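Local coordinates for protein heme-degrading monooxygenase HmoB (Mycobacterium tuberculosis, PDB 6DS8) that degrades heme oxidatively with an electron donor such as ascorbate, opening the porphyrin ring to mycobilin and releasing the iron, at residues I5-V10 and R49-T54; P1-N6 and F91-D96. The protein carries 1 engineered substitution. All blocks are in the same frame, centred on the assembly; numbering follows the deposited sequence.

Contact 1: I5-V10 and R49-T54; sequences INAIEV and RYFVVT. With MNH (manganese protoporphyrin IX), chain D.
The two central strands of the dimeric alpha-beta barrel sheet run antiparallel here, from Ile-5 opposite Val-53 to Ile-8 opposite Tyr-50, and one face of the pair floors the heme pocket. Asn-6 and Ile-8 bond in both directions to Val-52 and Tyr-50; the straightest link is Val-52 N to Asn-6 O, 2.9 Å with 175° at the hydrogen. On the pocket face, Ile-8 CG1 packs on Tyr-50 CB at 3.6 Å. Ile-8 CG1 reaches there from the cramped rotamer between backbone N and carbonyl carbon (chi1 67°). The Asn-6 side chain leans out to the manganese porphyrin, while Val-52 touches it through CG1, 4.1 Å from C1C of the porphyrin. Helix 15-23 covers Ile-8 and Tyr-50 through Leu-18, and the Tyr-50 hydroxyl bonds to Glu-19. The other face looks toward the second subunit: Ile-5 CG2 sits 3.6 Å from Phe-51 CG, and the Phe-51 ring meets Phe-91 of the second subunit. Arg-49 bends at chi3 (-63°) and forms a salt bridge with Glu-47. Its guanidinium lies flat against a methyl: Ala-7 CB stands over one face, off toward the rim, 3.3 Å from Arg-49 NH1.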
ATOM      1  N   ILE A   5       2.108  -5.727  -3.599  1.00 23.20           N
ATOM      2  CA  ILE A   5       0.665  -5.708  -3.377  1.00 22.04           C
ATOM      3  C   ILE A   5       0.031  -6.705  -4.328  1.00 22.31           C
ATOM      4  O   ILE A   5       0.159  -6.562  -5.547  1.00 22.48           O
ATOM      5  CB  ILE A   5       0.080  -4.304  -3.612  1.00 21.22           C
ATOM      6  CG1 ILE A   5       0.869  -3.257  -2.811  1.00 21.08           C
ATOM      7  CG2 ILE A   5      -1.414  -4.286  -3.295  1.00 17.43           C
ATOM      8  CD1 ILE A   5       0.372  -1.834  -3.014  1.00 22.00           C
ATOM      9  N   ASN A   6      -0.683  -7.697  -3.810  1.00 20.47           N
ATOM     10  CA  ASN A   6      -1.542  -8.479  -4.685  1.00 20.79           C
ATOM     11  C   ASN A   6      -2.937  -7.847  -4.719  1.00 20.73           C
ATOM     12  O   ASN A   6      -3.641  -7.809  -3.696  1.00 20.59           O
ATOM     13  CB  ASN A   6      -1.593  -9.956  -4.273  1.00 19.89           C
ATOM     14  CG  ASN A   6      -1.811 -10.879  -5.497  1.00 27.03           C
ATOM     15  OD1 ASN A   6      -1.281 -10.588  -6.586  1.00 21.56           O
ATOM     16  ND2 ASN A   6      -2.626 -11.955  -5.341  1.00 25.06           N
ATOM     17  N   ALA A   7      -3.327  -7.362  -5.889  1.00 19.05           N
ATOM     18  CA  ALA A   7      -4.632  -6.702  -6.121  1.00 21.82           C
ATOM     19  C   ALA A   7      -5.639  -7.748  -6.595  1.00 25.33           C
ATOM     20  O   ALA A   7      -5.584  -8.164  -7.736  1.00 25.61           O
ATOM     21  CB  ALA A   7      -4.492  -5.538  -7.057  1.00 16.55           C
ATOM     22  N   ILE A   8      -6.520  -8.150  -5.687  1.00 24.52           N
ATOM     23  CA  ILE A   8      -7.452  -9.263  -5.977  1.00 28.85           C
ATOM     24  C   ILE A   8      -8.883  -8.790  -6.203  1.00 32.67           C
ATOM     25  O   ILE A   8      -9.420  -8.032  -5.429  1.00 26.68           O
ATOM     26  CB  ILE A   8      -7.326 -10.387  -4.939  1.00 27.86           C
ATOM     27  CG1 ILE A   8      -7.796  -9.947  -3.559  1.00 32.43           C
ATOM     28  CG2 ILE A   8      -5.905 -10.882  -4.898  1.00 28.75           C
ATOM     29  CD1 ILE A   8      -7.543 -10.973  -2.486  1.00 36.67           C
ATOM     30  N   GLU A   9      -9.425  -9.298  -7.290  1.00 29.39           N
ATOM     31  CA  GLU A   9     -10.807  -9.059  -7.747  1.00 30.76           C
ATOM     32  C   GLU A   9     -11.706 -10.029  -6.975  1.00 27.83           C
ATOM     33  O   GLU A   9     -11.379 -11.179  -6.903  1.00 29.11           O
ATOM     34  CB  GLU A   9     -10.857  -9.209  -9.261  1.00 30.21           C
ATOM     35  CG  GLU A   9      -9.989  -8.188  -9.962  1.00 35.30           C
ATOM     36  CD  GLU A   9      -9.259  -8.646 -11.212  1.00 47.20           C
ATOM     37  OE1 GLU A   9      -8.189  -8.139 -11.471  1.00 44.16           O
ATOM     38  OE2 GLU A   9      -9.766  -9.499 -11.911  1.00 54.21           O
ATOM     39  N   VAL A  10     -12.802  -9.528  -6.438  1.00 27.77           N
ATOM     40  CA  VAL A  10     -13.712 -10.284  -5.595  1.00 26.15           C
ATOM     41  C   VAL A  10     -15.138 -10.029  -6.074  1.00 28.96           C
ATOM     42  O   VAL A  10     -15.527  -8.869  -6.286  1.00 34.28           O
ATOM     43  CB  VAL A  10     -13.508  -9.906  -4.120  1.00 31.67           C
ATOM     44  CG1 VAL A  10     -14.506 -10.603  -3.259  1.00 29.75           C
ATOM     45  CG2 VAL A  10     -12.075 -10.256  -3.661  1.00 32.39           C
ATOM     46  N   ARG A  49     -10.739  -3.537  -5.863  1.00 27.81           N
ATOM     47  CA  ARG A  49     -10.018  -4.735  -5.449  1.00 28.30           C
ATOM     48  C   ARG A  49      -9.601  -4.652  -3.992  1.00 31.35           C
ATOM     49  O   ARG A  49      -9.474  -3.558  -3.421  1.00 27.80           O
ATOM     50  CB  ARG A  49      -8.776  -4.974  -6.316  1.00 26.66           C
ATOM     51  CG  ARG A  49      -9.112  -5.397  -7.727  1.00 27.65           C
ATOM     52  CD  ARG A  49      -7.921  -5.256  -8.622  1.00 27.74           C
ATOM     53  NE  ARG A  49      -7.510  -3.875  -8.715  1.00 25.62           N
ATOM     54  CZ  ARG A  49      -6.415  -3.466  -9.337  1.00 32.42           C
ATOM     55  NH1 ARG A  49      -5.612  -4.360  -9.943  1.00 21.52           N
ATOM     56  NH2 ARG A  49      -6.127  -2.157  -9.331  1.00 27.81           N
ATOM     57  N   TYR A  50      -9.438  -5.831  -3.382  1.00 26.59           N
ATOM     58  CA  TYR A  50      -8.684  -5.937  -2.148  1.00 25.44           C
ATOM     59  C   TYR A  50      -7.200  -5.812  -2.471  1.00 23.54           C
ATOM     60  O   TYR A  50      -6.717  -6.386  -3.448  1.00 26.68           O
ATOM     61  CB  TYR A  50      -8.972  -7.277  -1.460  1.00 23.77           C
ATOM     62  CG  TYR A  50     -10.248  -7.264  -0.657  1.00 26.93           C
ATOM     63  CD1 TYR A  50     -11.485  -7.289  -1.295  1.00 26.84           C
ATOM     64  CD2 TYR A  50     -10.224  -7.205   0.741  1.00 27.54           C
ATOM     65  CE1 TYR A  50     -12.670  -7.265  -0.578  1.00 23.06           C
ATOM     66  CE2 TYR A  50     -11.397  -7.190   1.470  1.00 24.47           C
ATOM     67  CZ  TYR A  50     -12.625  -7.225   0.787  1.00 24.64           C
ATOM     68  OH  TYR A  50     -13.810  -7.210   1.461  1.00 22.35           O
ATOM     69  N   PHE A  51      -6.482  -5.041  -1.669  1.00 23.00           N
ATOM     70  CA  PHE A  51      -5.034  -4.911  -1.785  1.00 21.38           C
ATOM     71  C   PHE A  51      -4.408  -5.723  -0.652  1.00 21.08           C
ATOM     72  O   PHE A  51      -4.620  -5.401   0.523  1.00 22.65           O
ATOM     73  CB  PHE A  51      -4.610  -3.445  -1.675  1.00 21.89           C
ATOM     74  CG  PHE A  51      -4.653  -2.653  -2.982  1.00 24.46           C
ATOM     75  CD1 PHE A  51      -5.494  -3.018  -4.024  1.00 21.61           C
ATOM     76  CD2 PHE A  51      -3.837  -1.507  -3.147  1.00 19.66           C
ATOM     77  CE1 PHE A  51      -5.526  -2.258  -5.216  1.00 22.66           C
ATOM     78  CE2 PHE A  51      -3.868  -0.758  -4.328  1.00 19.33           C
ATOM     79  CZ  PHE A  51      -4.724  -1.140  -5.367  1.00 17.60           C
ATOM     80  N   VAL A  52      -3.666  -6.778  -0.988  1.00 21.86           N
ATOM     81  CA  VAL A  52      -2.858  -7.510  -0.007  1.00 17.72           C
ATOM     82  C   VAL A  52      -1.448  -6.918  -0.066  1.00 23.89           C
ATOM     83  O   VAL A  52      -0.673  -7.185  -1.003  1.00 22.32           O
ATOM     84  CB  VAL A  52      -2.861  -9.015  -0.275  1.00 23.01           C
ATOM     85  CG1 VAL A  52      -2.070  -9.752   0.811  1.00 20.90           C
ATOM     86  CG2 VAL A  52      -4.303  -9.539  -0.379  1.00 18.09           C
ATOM     87  N   VAL A  53      -1.134  -6.058   0.907  1.00 21.58           N
ATOM     88  CA  VAL A  53       0.086  -5.257   0.905  1.00 22.28           C
ATOM     89  C   VAL A  53       1.135  -5.914   1.785  1.00 25.08           C
ATOM     90  O   VAL A  53       0.956  -6.005   3.010  1.00 21.10           O
ATOM     91  CB  VAL A  53      -0.203  -3.837   1.395  1.00 25.60           C
ATOM     92  CG1 VAL A  53       0.998  -2.946   1.149  1.00 22.15           C
ATOM     93  CG2 VAL A  53      -1.438  -3.322   0.676  1.00 24.18           C
ATOM     94  N   THR A  54       2.240  -6.356   1.165  1.00 24.09           N
ATOM     95  CA  THR A  54       3.342  -7.003   1.873  1.00 26.50           C
ATOM     96  C   THR A  54       4.625  -6.197   1.696  1.00 28.36           C
ATOM     97  O   THR A  54       4.878  -5.630   0.618  1.00 26.13           O
ATOM     98  CB  THR A  54       3.552  -8.456   1.407  1.00 25.16           C
ATOM     99  OG1 THR A  54       4.200  -8.502   0.119  1.00 19.06           O
ATOM    100  CG2 THR A  54       2.196  -9.182   1.349  1.00 21.57           C
TER
HETATM  101 MN   MNH D 202      -2.384 -14.658  -1.959  1.00 25.70          MN
HETATM  102  CHA MNH D 202      -4.792 -16.455  -3.136  1.00 20.63           C
HETATM  103  CHB MNH D 202      -0.971 -14.688  -5.002  1.00 21.71           C
HETATM  104  CHC MNH D 202       0.281 -13.012  -0.885  1.00 23.55           C
HETATM  105  CHD MNH D 202      -3.178 -15.369   0.966  1.00 22.06           C
HETATM  106  NA  MNH D 202      -2.781 -15.552  -3.828  1.00 23.55           N
HETATM  107  C1A MNH D 202      -3.987 -16.109  -4.208  1.00 25.15           C
HETATM  108  C2A MNH D 202      -4.054 -16.279  -5.653  1.00 26.80           C
HETATM  109  C3A MNH D 202      -2.880 -15.921  -6.212  1.00 24.94           C
HETATM  110  C4A MNH D 202      -2.149 -15.397  -5.061  1.00 25.44           C
HETATM  111  CMA MNH D 202      -2.407 -15.902  -7.660  1.00 20.90           C
HETATM  112  CAA MNH D 202      -5.288 -16.907  -6.304  1.00 26.98           C
HETATM  113  CBA MNH D 202      -6.290 -15.832  -6.753  1.00 27.34           C
HETATM  114  CGA MNH D 202      -7.371 -16.190  -7.794  1.00 35.25           C
HETATM  115  O1A MNH D 202      -7.779 -17.370  -7.941  1.00 31.92           O
HETATM  116  O2A MNH D 202      -7.771 -15.204  -8.482  1.00 34.08           O
HETATM  117  NB  MNH D 202      -0.526 -13.944  -2.897  1.00 22.23           N
HETATM  118  C1B MNH D 202      -0.070 -14.019  -4.205  1.00 23.88           C
HETATM  119  C2B MNH D 202       1.107 -13.233  -4.508  1.00 29.44           C
HETATM  120  C3B MNH D 202       1.229 -12.588  -3.269  1.00 29.36           C
HETATM  121  C4B MNH D 202       0.361 -13.097  -2.257  1.00 25.36           C
HETATM  122  CMB MNH D 202       1.660 -13.136  -5.937  1.00 22.27           C
HETATM  123  CAB MNH D 202       2.246 -11.553  -2.834  1.00 27.35           C
HETATM  124  CBB MNH D 202       2.215 -10.162  -2.222  1.00 25.37           C
HETATM  125  NC  MNH D 202      -1.423 -14.348  -0.072  1.00 23.52           N
HETATM  126  C1C MNH D 202      -0.392 -13.478   0.228  1.00 25.30           C
HETATM  127  C2C MNH D 202      -0.197 -13.368   1.656  1.00 22.10           C
HETATM  128  C3C MNH D 202      -1.201 -14.073   2.204  1.00 23.38           C
HETATM  129  C4C MNH D 202      -1.992 -14.664   1.132  1.00 26.93           C
HETATM  130  CMC MNH D 202       0.842 -12.436   2.310  1.00 23.83           C
HETATM  131  CAC MNH D 202      -1.522 -14.190   3.675  1.00 21.79           C
HETATM  132  CBC MNH D 202      -0.853 -15.103   4.668  1.00 30.59           C
HETATM  133  ND  MNH D 202      -3.879 -15.818  -1.102  1.00 25.10           N
HETATM  134  C1D MNH D 202      -4.217 -15.893   0.234  1.00 25.79           C
HETATM  135  C2D MNH D 202      -5.512 -16.537   0.464  1.00 23.39           C
HETATM  136  C3D MNH D 202      -5.875 -16.924  -0.782  1.00 28.80           C
HETATM  137  C4D MNH D 202      -4.915 -16.450  -1.747  1.00 27.19           C
HETATM  138  CMD MNH D 202      -6.212 -16.751   1.786  1.00 24.55           C
HETATM  139  CAD MNH D 202      -7.227 -17.503  -1.192  1.00 30.09           C
HETATM  140  CBD MNH D 202      -8.114 -16.395  -1.763  1.00 26.47           C
HETATM  141  CGD MNH D 202      -9.495 -16.769  -2.268  1.00 32.59           C
HETATM  142  O1D MNH D 202     -10.133 -17.729  -1.811  1.00 34.96           O
HETATM  143  O2D MNH D 202      -9.978 -16.072  -3.204  1.00 31.56           O

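Contact 2: P1-N6 and F91-D96; sequences PVVKIN and FEVVLD. With MNH (manganese protoporphyrin IX), chain D.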
ATOM      1  N   PRO A   1      13.963  -1.453   0.812  1.00 34.93           N
ATOM      2  CA  PRO A   1      12.931  -2.479   0.979  1.00 23.32           C
ATOM      3  C   PRO A   1      12.000  -2.495  -0.198  1.00 28.16           C
ATOM      4  O   PRO A   1      12.033  -1.557  -0.996  1.00 28.14           O
ATOM      5  CB  PRO A   1      12.207  -2.046   2.247  1.00 27.74           C
ATOM      6  CG  PRO A   1      13.317  -1.421   3.070  1.00 29.33           C
ATOM      7  CD  PRO A   1      14.199  -0.709   2.067  1.00 28.66           C
ATOM      8  N   VAL A   2      11.184  -3.546  -0.319  1.00 26.67           N
ATOM      9  CA  VAL A   2      10.216  -3.619  -1.401  1.00 29.47           C
ATOM     10  C   VAL A   2       8.795  -3.790  -0.855  1.00 28.34           C
ATOM     11  O   VAL A   2       8.554  -4.209   0.285  1.00 24.21           O
ATOM     12  CB  VAL A   2      10.553  -4.754  -2.395  1.00 25.68           C
ATOM     13  CG1 VAL A   2      11.918  -4.479  -3.011  1.00 22.91           C
ATOM     14  CG2 VAL A   2      10.504  -6.109  -1.697  1.00 22.25           C
ATOM     15  N   VAL A   3       7.840  -3.496  -1.721  1.00 29.97           N
ATOM     16  CA  VAL A   3       6.444  -3.764  -1.443  1.00 28.44           C
ATOM     17  C   VAL A   3       5.880  -4.537  -2.621  1.00 25.47           C
ATOM     18  O   VAL A   3       6.161  -4.196  -3.779  1.00 23.92           O
ATOM     19  CB  VAL A   3       5.670  -2.462  -1.202  1.00 28.06           C
ATOM     20  CG1 VAL A   3       4.192  -2.693  -1.421  1.00 24.14           C
ATOM     21  CG2 VAL A   3       6.004  -1.915   0.190  1.00 23.37           C
ATOM     22  N   LYS A   4       5.173  -5.632  -2.316  1.00 25.07           N
ATOM     23  CA  LYS A   4       4.417  -6.435  -3.281  1.00 25.31           C
ATOM     24  C   LYS A   4       2.945  -6.427  -2.851  1.00 25.70           C
ATOM     25  O   LYS A   4       2.577  -7.044  -1.842  1.00 23.69           O
ATOM     26  CB  LYS A   4       4.943  -7.881  -3.360  1.00 27.73           C
ATOM     27  CG  LYS A   4       6.463  -8.097  -3.345  1.00 25.90           C
ATOM     28  CD  LYS A   4       7.036  -8.040  -4.744  1.00 31.07           C
ATOM     29  CE  LYS A   4       8.579  -7.983  -4.756  1.00 31.05           C
ATOM     30  NZ  LYS A   4       9.067  -7.452  -6.063  1.00 23.15           N
ATOM     31  N   ILE A   5       2.108  -5.727  -3.599  1.00 23.20           N
ATOM     32  CA  ILE A   5       0.665  -5.708  -3.377  1.00 22.04           C
ATOM     33  C   ILE A   5       0.031  -6.705  -4.328  1.00 22.31           C
ATOM     34  O   ILE A   5       0.159  -6.562  -5.547  1.00 22.48           O
ATOM     35  CB  ILE A   5       0.080  -4.304  -3.612  1.00 21.22           C
ATOM     36  CG1 ILE A   5       0.869  -3.257  -2.811  1.00 21.08           C
ATOM     37  CG2 ILE A   5      -1.414  -4.286  -3.295  1.00 17.43           C
ATOM     38  CD1 ILE A   5       0.372  -1.834  -3.014  1.00 22.00           C
ATOM     39  N   ASN A   6      -0.683  -7.697  -3.810  1.00 20.47           N
ATOM     40  CA  ASN A   6      -1.542  -8.479  -4.685  1.00 20.79           C
ATOM     41  C   ASN A   6      -2.937  -7.847  -4.719  1.00 20.73           C
ATOM     42  O   ASN A   6      -3.641  -7.809  -3.696  1.00 20.59           O
ATOM     43  CB  ASN A   6      -1.593  -9.956  -4.273  1.00 19.89           C
ATOM     44  CG  ASN A   6      -1.811 -10.879  -5.497  1.00 27.03           C
ATOM     45  OD1 ASN A   6      -1.281 -10.588  -6.586  1.00 21.56           O
ATOM     46  ND2 ASN A   6      -2.626 -11.955  -5.341  1.00 25.06           N
ATOM     47  N   PHE A  91       6.858  -2.769  -5.992  1.00 26.36           N
ATOM     48  CA  PHE A  91       7.392  -1.422  -5.822  1.00 26.20           C
ATOM     49  C   PHE A  91       8.699  -1.474  -5.056  1.00 27.25           C
ATOM     50  O   PHE A  91       8.959  -2.404  -4.289  1.00 29.99           O
ATOM     51  CB  PHE A  91       6.432  -0.491  -5.042  1.00 27.24           C
ATOM     52  CG  PHE A  91       5.114  -0.280  -5.708  1.00 27.05           C
ATOM     53  CD1 PHE A  91       4.126  -1.245  -5.623  1.00 25.51           C
ATOM     54  CD2 PHE A  91       4.865   0.882  -6.430  1.00 25.87           C
ATOM     55  CE1 PHE A  91       2.908  -1.060  -6.226  1.00 26.44           C
ATOM     56  CE2 PHE A  91       3.638   1.073  -7.044  1.00 26.26           C
ATOM     57  CZ  PHE A  91       2.659   0.091  -6.942  1.00 26.98           C
ATOM     58  N   GLU A  92       9.486  -0.420  -5.213  1.00 27.73           N
ATOM     59  CA  GLU A  92      10.637  -0.180  -4.364  1.00 29.04           C
ATOM     60  C   GLU A  92      10.304   0.945  -3.380  1.00 28.17           C
ATOM     61  O   GLU A  92       9.834   2.010  -3.790  1.00 26.65           O
ATOM     62  CB  GLU A  92      11.849   0.165  -5.243  1.00 34.11           C
ATOM     63  CG  GLU A  92      13.066   0.819  -4.560  1.00 34.53           C
ATOM     64  CD  GLU A  92      13.994  -0.164  -3.829  1.00 36.85           C
ATOM     65  OE1 GLU A  92      14.015  -1.371  -4.168  1.00 32.53           O
ATOM     66  OE2 GLU A  92      14.691   0.296  -2.884  1.00 44.36           O
ATOM     67  N   VAL A  93      10.576   0.727  -2.092  1.00 29.01           N
ATOM     68  CA  VAL A  93      10.297   1.762  -1.094  1.00 31.83           C
ATOM     69  C   VAL A  93      11.331   2.871  -1.245  1.00 29.38           C
ATOM     70  O   VAL A  93      12.496   2.683  -0.902  1.00 32.02           O
ATOM     71  CB  VAL A  93      10.301   1.202   0.333  1.00 28.76           C
ATOM     72  CG1 VAL A  93      10.156   2.344   1.327  1.00 27.84           C
ATOM     73  CG2 VAL A  93       9.164   0.201   0.527  1.00 20.22           C
ATOM     74  N   VAL A  94      10.903   4.036  -1.725  1.00 28.60           N
ATOM     75  CA  VAL A  94      11.802   5.173  -1.932  1.00 31.29           C
ATOM     76  C   VAL A  94      11.903   6.070  -0.699  1.00 29.59           C
ATOM     77  O   VAL A  94      12.946   6.692  -0.478  1.00 26.58           O
ATOM     78  CB  VAL A  94      11.324   5.985  -3.152  1.00 32.24           C
ATOM     79  CG1 VAL A  94      12.015   7.334  -3.221  1.00 35.64           C
ATOM     80  CG2 VAL A  94      11.575   5.206  -4.422  1.00 36.73           C
ATOM     81  N   LEU A  95      10.830   6.165   0.095  1.00 31.92           N
ATOM     82  CA  LEU A  95      10.792   6.993   1.298  1.00 27.03           C
ATOM     83  C   LEU A  95       9.811   6.375   2.287  1.00 28.76           C
ATOM     84  O   LEU A  95       8.704   6.014   1.890  1.00 30.65           O
ATOM     85  CB  LEU A  95      10.365   8.411   0.945  1.00 27.01           C
ATOM     86  CG  LEU A  95      10.319   9.384   2.120  1.00 33.15           C
ATOM     87  CD1 LEU A  95      11.736   9.900   2.336  1.00 32.83           C
ATOM     88  CD2 LEU A  95       9.338  10.523   1.852  1.00 28.61           C
ATOM     89  N   ASP A  96      10.227   6.259   3.551  1.00 26.91           N
ATOM     90  CA  ASP A  96       9.385   5.689   4.597  1.00 25.77           C
ATOM     91  C   ASP A  96       9.398   6.594   5.821  1.00 28.39           C
ATOM     92  O   ASP A  96      10.415   6.692   6.507  1.00 35.00           O
ATOM     93  CB  ASP A  96       9.848   4.295   4.999  1.00 21.88           C
ATOM     94  CG  ASP A  96       8.770   3.524   5.759  1.00 34.50           C
ATOM     95  OD1 ASP A  96       7.976   4.162   6.500  1.00 35.14           O
ATOM     96  OD2 ASP A  96       8.713   2.274   5.630  1.00 35.69           O
TER
HETATM   97 MN   MNH D 202      -2.384 -14.658  -1.959  1.00 25.70          MN
HETATM   98  CHA MNH D 202      -4.792 -16.455  -3.136  1.00 20.63           C
HETATM   99  CHB MNH D 202      -0.971 -14.688  -5.002  1.00 21.71           C
HETATM  100  CHC MNH D 202       0.281 -13.012  -0.885  1.00 23.55           C
HETATM  101  CHD MNH D 202      -3.178 -15.369   0.966  1.00 22.06           C
HETATM  102  NA  MNH D 202      -2.781 -15.552  -3.828  1.00 23.55           N
HETATM  103  C1A MNH D 202      -3.987 -16.109  -4.208  1.00 25.15           C
HETATM  104  C2A MNH D 202      -4.054 -16.279  -5.653  1.00 26.80           C
HETATM  105  C3A MNH D 202      -2.880 -15.921  -6.212  1.00 24.94           C
HETATM  106  C4A MNH D 202      -2.149 -15.397  -5.061  1.00 25.44           C
HETATM  107  CMA MNH D 202      -2.407 -15.902  -7.660  1.00 20.90           C
HETATM  108  CAA MNH D 202      -5.288 -16.907  -6.304  1.00 26.98           C
HETATM  109  CBA MNH D 202      -6.290 -15.832  -6.753  1.00 27.34           C
HETATM  110  CGA MNH D 202      -7.371 -16.190  -7.794  1.00 35.25           C
HETATM  111  O1A MNH D 202      -7.779 -17.370  -7.941  1.00 31.92           O
HETATM  112  O2A MNH D 202      -7.771 -15.204  -8.482  1.00 34.08           O
HETATM  113  NB  MNH D 202      -0.526 -13.944  -2.897  1.00 22.23           N
HETATM  114  C1B MNH D 202      -0.070 -14.019  -4.205  1.00 23.88           C
HETATM  115  C2B MNH D 202       1.107 -13.233  -4.508  1.00 29.44           C
HETATM  116  C3B MNH D 202       1.229 -12.588  -3.269  1.00 29.36           C
HETATM  117  C4B MNH D 202       0.361 -13.097  -2.257  1.00 25.36           C
HETATM  118  CMB MNH D 202       1.660 -13.136  -5.937  1.00 22.27           C
HETATM  119  CAB MNH D 202       2.246 -11.553  -2.834  1.00 27.35           C
HETATM  120  CBB MNH D 202       2.215 -10.162  -2.222  1.00 25.37           C
HETATM  121  NC  MNH D 202      -1.423 -14.348  -0.072  1.00 23.52           N
HETATM  122  C1C MNH D 202      -0.392 -13.478   0.228  1.00 25.30           C
HETATM  123  C2C MNH D 202      -0.197 -13.368   1.656  1.00 22.10           C
HETATM  124  C3C MNH D 202      -1.201 -14.073   2.204  1.00 23.38           C
HETATM  125  C4C MNH D 202      -1.992 -14.664   1.132  1.00 26.93           C
HETATM  126  CMC MNH D 202       0.842 -12.436   2.310  1.00 23.83           C
HETATM  127  CAC MNH D 202      -1.522 -14.190   3.675  1.00 21.79           C
HETATM  128  CBC MNH D 202      -0.853 -15.103   4.668  1.00 30.59           C
HETATM  129  ND  MNH D 202      -3.879 -15.818  -1.102  1.00 25.10           N
HETATM  130  C1D MNH D 202      -4.217 -15.893   0.234  1.00 25.79           C
HETATM  131  C2D MNH D 202      -5.512 -16.537   0.464  1.00 23.39           C
HETATM  132  C3D MNH D 202      -5.875 -16.924  -0.782  1.00 28.80           C
HETATM  133  C4D MNH D 202      -4.915 -16.450  -1.747  1.00 27.19           C
HETATM  134  CMD MNH D 202      -6.212 -16.751   1.786  1.00 24.55           C
HETATM  135  CAD MNH D 202      -7.227 -17.503  -1.192  1.00 30.09           C
HETATM  136  CBD MNH D 202      -8.114 -16.395  -1.763  1.00 26.47           C
HETATM  137  CGD MNH D 202      -9.495 -16.769  -2.268  1.00 32.59           C
HETATM  138  O1D MNH D 202     -10.133 -17.729  -1.811  1.00 34.96           O
HETATM  139  O2D MNH D 202      -9.978 -16.072  -3.204  1.00 31.56           O
HETATM  140  O   HOH W   1       9.431  -4.857  -5.933  1.00 22.60           O
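Val-93 has CG1 opposite its backbone N (chi1 174°), which turns CG2 back over the N-terminal strand: Val-93 CG2 meets Val-3 CG2 at 3.8 Å and Pro-1 CB at 4.2 Å. Glu-92 bends at chi2 (81°), and this bend brings its carboxylate round to the chain start, where Glu-92 OE2 is 4.2 Å from Pro-1 N, beyond a salt bridge, though the opposite charges probably still attract. The backbones form a short antiparallel ladder. Phe-91 N donates to Val-3 O at 2.7 Å, and Val-3 N returns a bond to Phe-91 O. Val-93 N to Pro-1 O, 2.9 Å, is the last rung; the strand axes are 135° apart, and past Val-93 the second strand peels away. Strand 91-96 also pairs, from Phe-91 on, in an antiparallel ladder with a strand of the second subunit, so the sheet continues across the dimer. A water takes a bond from Lys-4 NZ at 2.6 Å and gives one to Phe-91 O at 3.0 Å. Lys-4 NZ also forms salt bridges with Glu-90 and Asp-59. Phe-91 O thus accepts two bonds, one from backbone and one from water, and the ammonium, held by two carboxylates, probably polarises that water toward the carbonyl.

Overall arrangement
Both contacts use strand 2-9, flanked by 50-56 on one edge and 85-98 on the other. Contact 1 is buried, its centre about 6 Å from the centre of the chain, against about 13 Å for contact 2, which is partly buried, with Pro-1 exposed. The chemistry follows: apolar packing and a regular four-bond ladder dominate contact 1, while contact 2 has fewer rungs and brings in a water, a lysine and a carboxylate near the chain start but short of a salt bridge. They share Ile-5 and Asn-6 and are stitched together by a probable hydrogen bond, Thr-54 OG1 to Lys-4 O at 2.9 Å. Each touches the porphyrin and the second subunit, but contact 2 carries the strand that extends the sheet into the partner.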